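Local structure of phospholyase (Arthrobacter aurescens, 5G4I) at residues N271-M283 and I289-E301. The protein catalyses a pyridoxal-phosphate-dependent phospholyase reaction, probably on phosphoethanolamine, although it belongs to the class III aminotransferase family. Residues are numbered along the deposited sequence; the frame is centred on the assembly and turned at random. Where two conformers were deposited one is given.
Sequences NVEPELVTMGKPM and IGAVVTTAELLDE. With PLP (pyridoxal-5'-phosphate), chain C.
V277 and V293 hold the middle of this antiparallel pair with two backbone bonds, V277 N to V293 O at 2.9 Å and V293 N to V277 O at 2.8 Å. Strands 276-279 and 290-294 run at 166° to each other, and M279 pairs with A291 further along, its own N-H giving a weak bond. Near the other end the T294 hydroxyl donates to E275 O at 2.8 Å, tilted somewhat out of the carbonyl plane, while L276 CD2 lies alongside T294 and touches V292 CG1.

M283, just past the first strand, reaches back over the second. Its CB points toward 289-301, and with chi1 at 83° CG sits between the backbone N and the carbonyl carbon, next to I289 O and CB. SD then lies against G290, 3.7 Å from G290 CA. A bend at chi3 (-81°) turns CE so that it touches both I289 CG2 at 3.8 Å and A291 CB at 3.9 Å. M279, the cross-strand partner of A291, also touches A291 CB, with CG at 3.8 Å, while M279 CE goes on to V293 CG2. An alanine in place of M283 lacks SD and CE, and would probably open a gap over G290 and leave I289 CG2 and A291 CB less closely packed. I289 O, buried with no hydrogen-bond partner, meets a CA-H of G280.

On the opposite face T278 and V292 pack against helix 120-135, and T278 OG1 is hydrogen-bonded to N124 OD1, a residue of the cofactor pocket. K281, two residues after the strand ends at M279, points away from the second strand, and its NZ is bonded covalently to PLP C4A at 1.4 Å. This is the β-hairpin of the large-domain mixed sheet in fold type I PLP enzymes, with the Schiff-base lysine just after its first strand.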
loop_
_atom_site.group_PDB
_atom_site.type_symbol
_atom_site.label_atom_id
_atom_site.label_comp_id
_atom_site.label_asym_id
_atom_site.label_seq_id
_atom_site.Cartn_x
_atom_site.Cartn_y
_atom_site.Cartn_z
ATOM N N ASN A 271 -0.386 12.260 -28.365
ATOM C CA ASN A 271 0.153 11.261 -29.263
ATOM C C ASN A 271 1.426 10.617 -28.646
ATOM O O ASN A 271 2.592 10.856 -29.032
ATOM C CB ASN A 271 0.466 11.873 -30.640
ATOM C CG ASN A 271 0.903 10.822 -31.658
ATOM O OD1 ASN A 271 0.628 9.599 -31.538
ATOM N ND2 ASN A 271 1.651 11.287 -32.663
ATOM N N VAL A 272 1.187 9.813 -27.602
ATOM C CA VAL A 272 2.237 9.213 -26.781
ATOM C C VAL A 272 1.813 7.797 -26.330
ATOM O O VAL A 272 0.605 7.543 -26.115
ATOM C CB VAL A 272 2.538 10.052 -25.497
ATOM C CG1 VAL A 272 1.430 9.978 -24.415
ATOM C CG2 VAL A 272 3.876 9.681 -24.844
ATOM N N GLU A 273 2.782 6.890 -26.266
ATOM C CA GLU A 273 2.554 5.529 -25.667
ATOM C C GLU A 273 3.597 5.403 -24.562
ATOM O O GLU A 273 4.797 5.187 -24.791
ATOM C CB GLU A 273 2.712 4.353 -26.627
ATOM C CG GLU A 273 2.376 3.029 -25.928
ATOM C CD GLU A 273 2.600 1.790 -26.831
ATOM O OE1 GLU A 273 2.282 1.835 -28.060
ATOM O OE2 GLU A 273 3.120 0.745 -26.357
ATOM N N PRO A 274 3.179 5.586 -23.279
ATOM C CA PRO A 274 4.119 5.403 -22.170
ATOM C C PRO A 274 4.647 3.987 -22.008
ATOM O O PRO A 274 3.949 3.002 -22.344
ATOM C CB PRO A 274 3.284 5.803 -20.926
ATOM C CG PRO A 274 2.064 6.317 -21.418
ATOM C CD PRO A 274 1.807 5.821 -22.816
ATOM N N GLU A 275 5.846 3.845 -21.414
ATOM C CA GLU A 275 6.408 2.583 -21.033
ATOM C C GLU A 275 5.774 1.987 -19.741
ATOM O O GLU A 275 5.805 0.775 -19.523
ATOM C CB GLU A 275 7.915 2.570 -20.866
ATOM C CG GLU A 275 8.678 2.892 -22.147
ATOM C CD GLU A 275 8.960 4.371 -22.364
ATOM O OE1 GLU A 275 8.286 5.303 -21.844
ATOM O OE2 GLU A 275 9.929 4.685 -23.185
ATOM N N LEU A 276 5.281 2.920 -18.891
ATOM C CA LEU A 276 4.749 2.554 -17.564
ATOM C C LEU A 276 3.491 3.405 -17.335
ATOM O O LEU A 276 3.460 4.615 -17.636
ATOM C CB LEU A 276 5.779 2.994 -16.449
ATOM C CG LEU A 276 7.087 2.108 -16.405
ATOM C CD1 LEU A 276 8.300 2.920 -15.861
ATOM C CD2 LEU A 276 6.847 0.848 -15.619
ATOM N N VAL A 277 2.457 2.704 -16.812
ATOM C CA VAL A 277 1.121 3.341 -16.496
ATOM C C VAL A 277 0.733 2.931 -15.074
ATOM O O VAL A 277 0.737 1.745 -14.765
ATOM C CB VAL A 277 0.008 2.941 -17.520
ATOM C CG1 VAL A 277 -1.278 3.633 -17.160
ATOM C CG2 VAL A 277 0.427 3.279 -18.925
ATOM N N THR A 278 0.485 3.930 -14.225
ATOM C CA THR A 278 0.097 3.630 -12.803
ATOM C C THR A 278 -1.379 4.004 -12.596
ATOM O O THR A 278 -1.945 4.870 -13.243
ATOM C CB THR A 278 1.027 4.390 -11.825
ATOM O OG1 THR A 278 0.909 5.781 -12.087
ATOM C CG2 THR A 278 2.489 3.957 -11.981
ATOM N N MET A 279 -2.004 3.346 -11.616
ATOM C CA MET A 279 -3.449 3.523 -11.369
ATOM C C MET A 279 -3.732 3.174 -9.892
ATOM O O MET A 279 -2.948 2.537 -9.168
ATOM C CB MET A 279 -4.251 2.726 -12.367
ATOM C CG MET A 279 -4.025 1.316 -12.243
ATOM S SD MET A 279 -4.640 0.319 -13.723
ATOM C CE MET A 279 -3.887 0.795 -14.894
ATOM N N GLY A 280 -4.940 3.583 -9.463
ATOM C CA GLY A 280 -5.406 3.377 -8.073
ATOM C C GLY A 280 -6.845 3.907 -8.016
ATOM O O GLY A 280 -7.698 3.576 -8.855
ATOM N N LYS A 281 -7.108 4.811 -7.054
ATOM C CA LYS A 281 -8.433 5.369 -6.652
ATOM C C LYS A 281 -9.661 4.551 -7.130
ATOM O O LYS A 281 -10.194 3.722 -6.345
ATOM C CB LYS A 281 -8.445 6.877 -6.821
ATOM C CG LYS A 281 -7.664 7.636 -5.727
ATOM C CD LYS A 281 -7.794 9.187 -5.836
ATOM C CE LYS A 281 -7.047 10.022 -4.706
ATOM N NZ LYS A 281 -5.709 10.342 -5.275
ATOM N N PRO A 282 -10.276 4.898 -8.307
ATOM C CA PRO A 282 -11.488 4.142 -8.708
ATOM C C PRO A 282 -11.440 2.643 -8.822
ATOM O O PRO A 282 -12.522 1.994 -8.941
ATOM C CB PRO A 282 -11.774 4.721 -10.149
ATOM C CG PRO A 282 -10.383 5.083 -10.613
ATOM C CD PRO A 282 -9.802 5.737 -9.416
ATOM N N MET A 283 -10.251 2.055 -9.029
ATOM C CA MET A 283 -10.221 0.717 -9.636
ATOM C C MET A 283 -10.966 -0.409 -8.947
ATOM O O MET A 283 -11.457 -1.362 -9.588
ATOM C CB MET A 283 -8.843 0.283 -10.079
ATOM C CG MET A 283 -7.993 -0.263 -9.175
ATOM S SD MET A 283 -6.217 -0.455 -9.811
ATOM C CE MET A 283 -6.124 -1.824 -10.727
ATOM N N ILE A 289 -6.675 -1.142 -4.006
ATOM C CA ILE A 289 -6.056 -1.792 -5.197
ATOM C C ILE A 289 -5.329 -0.640 -5.959
ATOM O O ILE A 289 -5.875 0.474 -6.112
ATOM C CB ILE A 289 -7.061 -2.477 -6.166
ATOM C CG1 ILE A 289 -8.108 -3.334 -5.489
ATOM C CG2 ILE A 289 -6.328 -3.295 -7.242
ATOM C CD1 ILE A 289 -9.189 -3.844 -6.426
ATOM N N GLY A 290 -4.120 -0.982 -6.473
ATOM C CA GLY A 290 -3.419 -0.200 -7.462
ATOM C C GLY A 290 -2.735 -1.135 -8.464
ATOM O O GLY A 290 -2.817 -2.343 -8.369
ATOM N N ALA A 291 -2.106 -0.523 -9.463
ATOM C CA ALA A 291 -1.330 -1.321 -10.473
ATOM C C ALA A 291 -0.299 -0.488 -11.190
ATOM O O ALA A 291 -0.438 0.721 -11.368
ATOM C CB ALA A 291 -2.284 -1.968 -11.527
ATOM N N VAL A 292 0.733 -1.222 -11.718
ATOM C CA VAL A 292 1.684 -0.705 -12.721
ATOM C C VAL A 292 1.498 -1.633 -13.978
ATOM O O VAL A 292 1.686 -2.865 -13.907
ATOM C CB VAL A 292 3.125 -0.831 -12.229
ATOM C CG1 VAL A 292 4.068 -0.331 -13.349
ATOM C CG2 VAL A 292 3.360 -0.122 -10.936
ATOM N N VAL A 293 1.078 -1.059 -15.103
ATOM C CA VAL A 293 1.005 -1.758 -16.425
ATOM C C VAL A 293 2.256 -1.369 -17.248
ATOM O O VAL A 293 2.669 -0.184 -17.261
ATOM C CB VAL A 293 -0.351 -1.462 -17.133
ATOM C CG1 VAL A 293 -0.300 -1.879 -18.627
ATOM C CG2 VAL A 293 -1.507 -2.086 -16.373
ATOM N N THR A 294 2.925 -2.374 -17.839
ATOM C CA THR A 294 4.221 -2.141 -18.492
ATOM C C THR A 294 4.427 -3.142 -19.638
ATOM O O THR A 294 3.486 -3.883 -20.030
ATOM C CB THR A 294 5.352 -2.047 -17.466
ATOM O OG1 THR A 294 6.559 -1.471 -18.078
ATOM C CG2 THR A 294 5.693 -3.394 -16.844
ATOM N N THR A 295 5.645 -3.097 -20.219
ATOM C CA THR A 295 6.001 -3.956 -21.327
ATOM C C THR A 295 6.558 -5.295 -20.813
ATOM O O THR A 295 7.018 -5.478 -19.686
ATOM C CB THR A 295 7.067 -3.255 -22.198
ATOM O OG1 THR A 295 8.314 -3.183 -21.469
ATOM C CG2 THR A 295 6.659 -1.933 -22.648
ATOM N N ALA A 296 6.548 -6.298 -21.690
ATOM C CA ALA A 296 7.182 -7.578 -21.400
ATOM C C ALA A 296 8.671 -7.472 -21.088
ATOM O O ALA A 296 9.126 -8.076 -20.104
ATOM C CB ALA A 296 6.985 -8.538 -22.566
ATOM N N GLU A 297 9.413 -6.698 -21.843
ATOM C CA GLU A 297 10.814 -6.511 -21.571
ATOM C C GLU A 297 11.088 -5.930 -20.178
ATOM O O GLU A 297 11.933 -6.409 -19.461
ATOM C CB GLU A 297 11.400 -5.605 -22.650
ATOM C CG GLU A 297 12.786 -4.999 -22.360
ATOM C CD GLU A 297 13.104 -3.785 -23.250
ATOM O OE1 GLU A 297 13.376 -4.039 -24.457
ATOM O OE2 GLU A 297 13.027 -2.613 -22.751
ATOM N N LEU A 298 10.315 -4.889 -19.782
ATOM C CA LEU A 298 10.523 -4.238 -18.493
ATOM C C LEU A 298 10.150 -5.179 -17.338
ATOM O O LEU A 298 10.892 -5.226 -16.288
ATOM C CB LEU A 298 9.792 -2.859 -18.361
ATOM C CG LEU A 298 10.449 -1.750 -19.265
ATOM C CD1 LEU A 298 9.629 -0.475 -19.360
ATOM C CD2 LEU A 298 11.871 -1.344 -18.844
ATOM N N LEU A 299 8.957 -5.823 -17.431
ATOM C CA LEU A 299 8.577 -6.755 -16.335
ATOM C C LEU A 299 9.604 -7.900 -16.178
ATOM O O LEU A 299 9.971 -8.284 -15.087
ATOM C CB LEU A 299 7.116 -7.248 -16.517
ATOM C CG LEU A 299 6.670 -8.285 -15.426
ATOM C CD1 LEU A 299 5.256 -8.052 -14.944
ATOM C CD2 LEU A 299 6.873 -9.741 -15.911
ATOM N N ASP A 300 10.017 -8.517 -17.304
ATOM C CA ASP A 300 10.926 -9.642 -17.233
ATOM C C ASP A 300 12.306 -9.226 -16.621
ATOM O O ASP A 300 12.840 -9.924 -15.777
ATOM C CB ASP A 300 11.178 -10.178 -18.672
ATOM C CG ASP A 300 12.148 -11.409 -18.707
ATOM O OD1 ASP A 300 11.762 -12.412 -18.205
ATOM O OD2 ASP A 300 13.286 -11.332 -19.262
ATOM N N GLU A 301 12.844 -8.069 -17.015
ATOM C CA GLU A 301 14.098 -7.572 -16.514
ATOM C C GLU A 301 14.061 -7.392 -14.987
ATOM O O GLU A 301 14.945 -7.772 -14.233
ATOM C CB GLU A 301 14.510 -6.278 -17.231
ATOM C CG GLU A 301 15.730 -5.616 -16.643
ATOM C CD GLU A 301 16.041 -4.289 -17.281
ATOM O OE1 GLU A 301 15.158 -3.531 -17.644
ATOM O OE2 GLU A 301 17.221 -4.018 -17.478
HETATM N N1 PLP C . -1.294 10.154 -7.873
HETATM C C2 PLP C . -2.420 10.866 -8.124
HETATM C C2A PLP C . -2.553 11.630 -9.416
HETATM C C3 PLP C . -3.523 10.893 -7.131
HETATM O O3 PLP C . -4.663 11.600 -7.361
HETATM C C4 PLP C . -3.334 10.124 -5.881
HETATM C C4A PLP C . -4.377 10.091 -4.831
HETATM C C5 PLP C . -2.056 9.387 -5.728
HETATM C C6 PLP C . -1.106 9.449 -6.744
HETATM C C5A PLP C . -1.787 8.578 -4.480
HETATM O O4P PLP C . -2.872 7.682 -4.250
HETATM P P PLP C . -2.995 6.891 -2.853
HETATM O O1P PLP C . -3.544 7.923 -1.897
HETATM O O2P PLP C . -3.946 5.758 -3.159
HETATM O O3P PLP C . -1.581 6.454 -2.556
#